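Local coordinates for protein HTH-type transcriptional activator AmpR (Citrobacter freundii, PDB 3KOS) that regulates transcription of the AmpC beta-lactamase gene as a member of the LysR family, this chain being its effector-binding domain, at residues A81-C87 with V152-V157; L117-V122 with F173-L179. One frame throughout, in Å; residues are numbered along the deposited sequence.

Interaction 1 of 2, residues A81-C87 with V152-V157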
loop_
_atom_site.group_PDB
_atom_site.type_symbol
_atom_site.label_atom_id
_atom_site.label_comp_id
_atom_site.label_asym_id
_atom_site.label_seq_id
_atom_site.Cartn_x
_atom_site.Cartn_y
_atom_site.Cartn_z
ATOM N N ALA A 81 7.115 -5.439 16.091
ATOM C CA ALA A 81 6.927 -5.669 14.670
ATOM C C ALA A 81 7.929 -6.698 14.160
ATOM O O ALA A 81 8.540 -6.518 13.104
ATOM C CB ALA A 81 7.058 -4.350 13.901
ATOM N N LEU A 82 8.088 -7.783 14.917
ATOM C CA LEU A 82 9.021 -8.843 14.551
ATOM C C LEU A 82 8.738 -9.384 13.154
ATOM O O LEU A 82 7.594 -9.669 12.806
ATOM C CB LEU A 82 8.961 -9.981 15.566
ATOM C CG LEU A 82 9.293 -9.564 17.004
ATOM C CD1 LEU A 82 9.360 -10.794 17.905
ATOM C CD2 LEU A 82 10.609 -8.811 17.038
HETATM N N MSE A 83 9.795 -9.529 12.363
HETATM C CA MSE A 83 9.661 -9.933 10.965
HETATM C C MSE A 83 10.150 -11.341 10.689
HETATM O O MSE A 83 11.115 -11.811 11.293
HETATM C CB MSE A 83 10.435 -8.982 10.067
HETATM C CG MSE A 83 9.983 -7.550 10.191
HETATM SE SE MSE A 83 11.096 -6.392 9.081
HETATM C CE MSE A 83 12.306 -7.719 8.351
ATOM N N SER A 84 9.487 -12.003 9.747
ATOM C CA SER A 84 9.854 -13.353 9.364
ATOM C C SER A 84 9.445 -13.554 7.903
ATOM O O SER A 84 8.606 -12.811 7.388
ATOM C CB SER A 84 9.134 -14.344 10.287
ATOM O OG SER A 84 9.683 -15.645 10.197
ATOM N N PRO A 85 10.052 -14.535 7.219
ATOM C CA PRO A 85 9.644 -14.796 5.838
ATOM C C PRO A 85 8.173 -15.182 5.755
ATOM O O PRO A 85 7.659 -15.845 6.653
ATOM C CB PRO A 85 10.528 -15.974 5.434
ATOM C CG PRO A 85 11.788 -15.758 6.219
ATOM C CD PRO A 85 11.322 -15.213 7.559
ATOM N N LEU A 86 7.517 -14.745 4.686
ATOM C CA LEU A 86 6.104 -15.022 4.464
ATOM C C LEU A 86 5.915 -15.279 2.987
ATOM O O LEU A 86 6.421 -14.523 2.168
ATOM C CB LEU A 86 5.260 -13.807 4.862
ATOM C CG LEU A 86 5.261 -13.439 6.344
ATOM C CD1 LEU A 86 4.676 -12.045 6.531
ATOM C CD2 LEU A 86 4.478 -14.470 7.158
ATOM N N CYS A 87 5.180 -16.335 2.634
ATOM C CA CYS A 87 5.019 -16.668 1.229
ATOM C C CYS A 87 3.713 -17.421 0.982
ATOM O O CYS A 87 3.015 -17.805 1.924
ATOM C CB CYS A 87 6.217 -17.482 0.724
ATOM S SG CYS A 87 6.345 -19.093 1.541
ATOM N N VAL A 152 9.321 -14.488 -2.059
ATOM C CA VAL A 152 9.185 -14.630 -0.619
ATOM C C VAL A 152 9.384 -13.264 0.025
ATOM O O VAL A 152 10.384 -12.597 -0.225
ATOM C CB VAL A 152 10.218 -15.626 -0.062
ATOM C CG1 VAL A 152 10.082 -15.747 1.464
ATOM C CG2 VAL A 152 10.038 -16.985 -0.725
ATOM N N ALA A 153 8.407 -12.848 0.825
ATOM C CA ALA A 153 8.448 -11.556 1.498
ATOM C C ALA A 153 9.057 -11.695 2.889
ATOM O O ALA A 153 9.157 -12.791 3.426
ATOM C CB ALA A 153 7.043 -11.005 1.624
ATOM N N ILE A 154 9.476 -10.579 3.461
ATOM C CA ILE A 154 9.806 -10.554 4.877
ATOM C C ILE A 154 9.169 -9.302 5.459
ATOM O O ILE A 154 9.387 -8.190 4.965
ATOM C CB ILE A 154 11.339 -10.643 5.129
ATOM C CG1 ILE A 154 11.631 -10.753 6.636
ATOM C CG2 ILE A 154 12.072 -9.468 4.478
ATOM C CD1 ILE A 154 13.087 -11.106 6.955
ATOM N N ALA A 155 8.355 -9.487 6.494
ATOM C CA ALA A 155 7.521 -8.406 6.996
ATOM C C ALA A 155 7.050 -8.684 8.418
ATOM O O ALA A 155 7.203 -9.802 8.917
ATOM C CB ALA A 155 6.318 -8.194 6.061
ATOM N N PRO A 156 6.482 -7.666 9.085
ATOM C CA PRO A 156 6.003 -7.874 10.458
ATOM C C PRO A 156 4.828 -8.846 10.505
ATOM O O PRO A 156 3.726 -8.525 10.060
ATOM C CB PRO A 156 5.553 -6.479 10.889
ATOM C CG PRO A 156 6.410 -5.550 10.085
ATOM C CD PRO A 156 6.493 -6.236 8.722
ATOM N N VAL A 157 5.061 -10.023 11.063
ATOM C CA VAL A 157 4.087 -11.101 10.953
ATOM C C VAL A 157 2.752 -10.753 11.618
ATOM O O VAL A 157 1.694 -11.133 11.112
ATOM C CB VAL A 157 4.632 -12.430 11.531
ATOM C CG1 VAL A 157 5.954 -12.793 10.872
ATOM C CG2 VAL A 157 4.822 -12.332 13.018
#
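Leu86 and Ala153 exchange a pair of backbone hydrogen bonds at one end of an antiparallel beta ladder that joins strand 153-156 to strand 73-86 in this periplasmic-binding-protein-like fold. Leu86 N lies 2.8 Å from Ala153 O, above the plane of that carbonyl, whereas Ala153 N meets Leu86 O at 2.9 Å almost head-on. The next hydrogen-bonded pair is slacker: Ser84 N donates to Ala155 O at 3.3 Å, and the return bond from Ala155 N is weak. Pro85 and Pro156 fall at non-hydrogen-bonded positions, where the missing N-H costs the ladder nothing; Pro85 CA instead brings its hydrogen to Ala153 O. Beyond Pro156 the chain turns, and Val157 N closes the ladder on Leu82 O.

Side chains lock the strands on both faces. The selenomethionine Met83 bends at chi3 (-1°), bringing its CE to 3.5 Å from Ile154 CG1, the two side chains crossing at nearly a right angle. On the face of Pro85 and Ile154, Pro85 CB rests against Val152 CG1. On the other face Leu86 extends CD1 to 4.2 Å from Ala155 CB. Past the strand, Val157 CG1 packs on Ser84 CB.

A helix packs on each face, as in an alpha/beta sandwich. Trp115 and Trp118 of helix 114-121 abut Ile154, while Met142, Leu143 and Ala146 of helix 139-147 receive Ala153 and Ala155. Ser84 holds OG anti to the backbone N (chi1 -166°), where it is bonded to Thr175 O of loop 173-179. At the opposite end of the ladder from Cys87, Ala81 CB touches Pro156 CB at 4.0 Å.

Interaction 2 of 2, residues L117-V122 with F173-L179. Unlike the reference sequence in segment 117-122: Thr121 (reference Ala), Val122 (reference Ala).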
loop_
_atom_site.group_PDB
_atom_site.type_symbol
_atom_site.label_atom_id
_atom_site.label_comp_id
_atom_site.label_asym_id
_atom_site.label_seq_id
_atom_site.Cartn_x
_atom_site.Cartn_y
_atom_site.Cartn_z
ATOM N N LEU A 117 20.193 -9.856 7.139
ATOM C CA LEU A 117 20.079 -9.988 8.586
ATOM C C LEU A 117 19.299 -11.230 9.003
ATOM O O LEU A 117 19.693 -11.917 9.941
ATOM C CB LEU A 117 19.477 -8.727 9.209
ATOM C CG LEU A 117 20.374 -7.492 9.054
ATOM C CD1 LEU A 117 19.628 -6.208 9.375
ATOM C CD2 LEU A 117 21.628 -7.621 9.921
ATOM N N TRP A 118 18.195 -11.531 8.322
ATOM C CA TRP A 118 17.445 -12.734 8.684
ATOM C C TRP A 118 18.257 -14.004 8.424
ATOM O O TRP A 118 18.318 -14.895 9.276
ATOM C CB TRP A 118 16.084 -12.809 7.972
ATOM C CG TRP A 118 15.223 -13.883 8.532
ATOM C CD1 TRP A 118 14.392 -13.789 9.616
ATOM C CD2 TRP A 118 15.128 -15.227 8.069
ATOM N NE1 TRP A 118 13.779 -14.993 9.846
ATOM C CE2 TRP A 118 14.219 -15.896 8.913
ATOM C CE3 TRP A 118 15.720 -15.935 7.016
ATOM C CZ2 TRP A 118 13.889 -17.235 8.735
ATOM C CZ3 TRP A 118 15.393 -17.265 6.844
ATOM C CH2 TRP A 118 14.489 -17.899 7.698
HETATM N N MSE A 119 18.855 -14.094 7.236
HETATM C CA MSE A 119 19.707 -15.227 6.892
HETATM C C MSE A 119 20.828 -15.379 7.920
HETATM O O MSE A 119 21.081 -16.473 8.409
HETATM C CB MSE A 119 20.308 -15.052 5.492
HETATM C CG MSE A 119 19.292 -15.192 4.360
HETATM SE SE MSE A 119 18.488 -16.979 4.346
HETATM C CE MSE A 119 17.262 -16.776 2.817
ATOM N N GLN A 120 21.502 -14.275 8.223
ATOM C CA GLN A 120 22.593 -14.278 9.198
ATOM C C GLN A 120 22.122 -14.854 10.541
ATOM O O GLN A 120 22.809 -15.676 11.151
ATOM C CB GLN A 120 23.134 -12.856 9.368
ATOM C CG GLN A 120 24.218 -12.696 10.422
ATOM C CD GLN A 120 24.690 -11.253 10.579
ATOM O OE1 GLN A 120 23.966 -10.393 11.092
ATOM N NE2 GLN A 120 25.918 -10.987 10.151
ATOM N N THR A 121 20.932 -14.443 10.977
ATOM C CA THR A 121 20.357 -14.897 12.245
ATOM C C THR A 121 20.098 -16.396 12.283
ATOM O O THR A 121 20.245 -17.029 13.332
ATOM C CB THR A 121 19.040 -14.140 12.553
ATOM O OG1 THR A 121 19.325 -12.745 12.695
ATOM C CG2 THR A 121 18.385 -14.653 13.820
ATOM N N VAL A 122 19.711 -16.971 11.150
ATOM C CA VAL A 122 19.444 -18.406 11.110
ATOM C C VAL A 122 20.665 -19.202 10.649
ATOM O O VAL A 122 20.582 -20.406 10.448
ATOM C CB VAL A 122 18.217 -18.777 10.232
ATOM C CG1 VAL A 122 16.952 -18.166 10.803
ATOM C CG2 VAL A 122 18.426 -18.347 8.777
ATOM N N PHE A 173 8.969 -20.382 8.729
ATOM C CA PHE A 173 9.950 -20.515 9.806
ATOM C C PHE A 173 9.601 -19.707 11.048
ATOM O O PHE A 173 9.010 -18.641 10.957
ATOM C CB PHE A 173 11.342 -20.143 9.303
ATOM C CG PHE A 173 11.782 -20.968 8.142
ATOM C CD1 PHE A 173 12.095 -22.311 8.321
ATOM C CD2 PHE A 173 11.845 -20.425 6.868
ATOM C CE1 PHE A 173 12.479 -23.093 7.248
ATOM C CE2 PHE A 173 12.230 -21.198 5.802
ATOM C CZ PHE A 173 12.546 -22.537 5.989
ATOM N N LEU A 174 9.985 -20.229 12.208
ATOM C CA LEU A 174 9.651 -19.611 13.481
ATOM C C LEU A 174 10.490 -18.373 13.772
ATOM O O LEU A 174 10.036 -17.464 14.465
ATOM C CB LEU A 174 9.833 -20.619 14.615
ATOM C CG LEU A 174 8.831 -21.769 14.618
ATOM C CD1 LEU A 174 9.102 -22.715 15.789
ATOM C CD2 LEU A 174 7.413 -21.221 14.679
ATOM N N THR A 175 11.718 -18.350 13.262
ATOM C CA THR A 175 12.666 -17.296 13.613
ATOM C C THR A 175 12.238 -15.927 13.111
ATOM O O THR A 175 11.891 -15.762 11.945
ATOM C CB THR A 175 14.091 -17.599 13.098
ATOM O OG1 THR A 175 14.565 -18.812 13.689
ATOM C CG2 THR A 175 15.041 -16.463 13.462
ATOM N N GLN A 176 12.269 -14.948 14.011
ATOM C CA GLN A 176 11.885 -13.584 13.682
ATOM C C GLN A 176 13.001 -12.612 14.053
ATOM O O GLN A 176 13.761 -12.869 14.986
ATOM C CB GLN A 176 10.643 -13.193 14.465
ATOM C CG GLN A 176 9.467 -14.115 14.300
ATOM C CD GLN A 176 8.331 -13.715 15.200
ATOM O OE1 GLN A 176 7.256 -13.338 14.733
ATOM N NE2 GLN A 176 8.567 -13.769 16.507
ATOM N N ILE A 177 13.086 -11.489 13.343
ATOM C CA ILE A 177 14.057 -10.447 13.678
ATOM C C ILE A 177 13.353 -9.121 13.976
ATOM O O ILE A 177 12.233 -8.890 13.522
ATOM C CB ILE A 177 15.106 -10.240 12.564
ATOM C CG1 ILE A 177 14.432 -9.887 11.235
ATOM C CG2 ILE A 177 15.977 -11.489 12.401
ATOM C CD1 ILE A 177 15.409 -9.518 10.118
ATOM N N ASP A 178 14.023 -8.257 14.736
ATOM C CA ASP A 178 13.491 -6.947 15.098
ATOM C C ASP A 178 14.332 -5.863 14.444
ATOM O O ASP A 178 15.488 -5.662 14.813
ATOM C CB ASP A 178 13.514 -6.792 16.624
ATOM C CG ASP A 178 13.002 -5.437 17.101
ATOM O OD1 ASP A 178 12.772 -4.523 16.282
ATOM O OD2 ASP A 178 12.830 -5.285 18.329
ATOM N N LEU A 179 13.761 -5.186 13.452
ATOM C CA LEU A 179 14.433 -4.071 12.805
ATOM C C LEU A 179 13.639 -2.784 13.020
ATOM O O LEU A 179 13.839 -1.793 12.317
ATOM C CB LEU A 179 14.611 -4.340 11.308
ATOM C CG LEU A 179 15.444 -5.584 10.987
ATOM C CD1 LEU A 179 15.597 -5.779 9.478
ATOM C CD2 LEU A 179 16.803 -5.485 11.661
#
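Trp118 reaches Thr175 because its CG is anti to the backbone N (chi1 -169°), which lays the pyrrole edge of the indole against segment 173-179, an irregular loop of the effector-binding domain's alpha/beta fold. Ile177 CG1 lies between the backbone N and the carbonyl carbon (chi1 58°), a setting that sends Ile177 CD1 up to the backbone and CB of Trp118 and leaves Ile177 CG2 beside Trp118 CD1, at 3.9 Å. This is helix-on-loop packing around a single indole.

The polar link is Trp118 NE1 to Thr175 O, 2.9 Å long and nearly straight at 173°. The acceptor sits in the indole plane, yet the donor stands well above the plane of the carbonyl, so the ring meets the peptide from over its face. This bond satisfies the one N-H of a buried ring and fixes how the indole is turned.

At the far end of the indole, Trp118 CH2 comes within 3.7 Å of Phe173 CD2, the two rings inclined to each other. Val122, which leaves helical backbone angles, places CG1 over one face of the indole near its rim, and this Val122 methyl meets Thr175 CG2 at 3.7 Å. Thr121, which like Val122 departs from the reference sequence, adds its own CG2 to that methyl cluster.

At the other end of the contact, where 117-122 begins and 173-179 ends, Leu117 CD1 packs on Leu179 CD2 at 3.7 Å. Leu117 O is gripped twice, by Thr121 N and Thr121 OG1 from opposite faces of the carbonyl, and Thr121 OG1, thus held, lies 3.6 Å from Ile177 CG2.

Interactions 1 and 2, with centres about 9 Å apart, meet at strand 83-86, which belongs to interaction 1: strand 153-156 runs along one of its edges and loop 173-179 along the other. Met83 N probably bonds to Ile177 O at 2.8 Å. Thr175 O is shared between the contacts, one carbonyl serving both the Ser84 hydroxyl and the Trp118 indole. Trp118 further bridges the two by touching Pro85. Molecules probably from the crystallisation liquor border both: a MES lies about 4 Å from the Pro156 side chain, and a glycerol hydroxyl hydrogen-bonds Thr175 OG1. Either might mark a pocket, but neither identifies the natural effector.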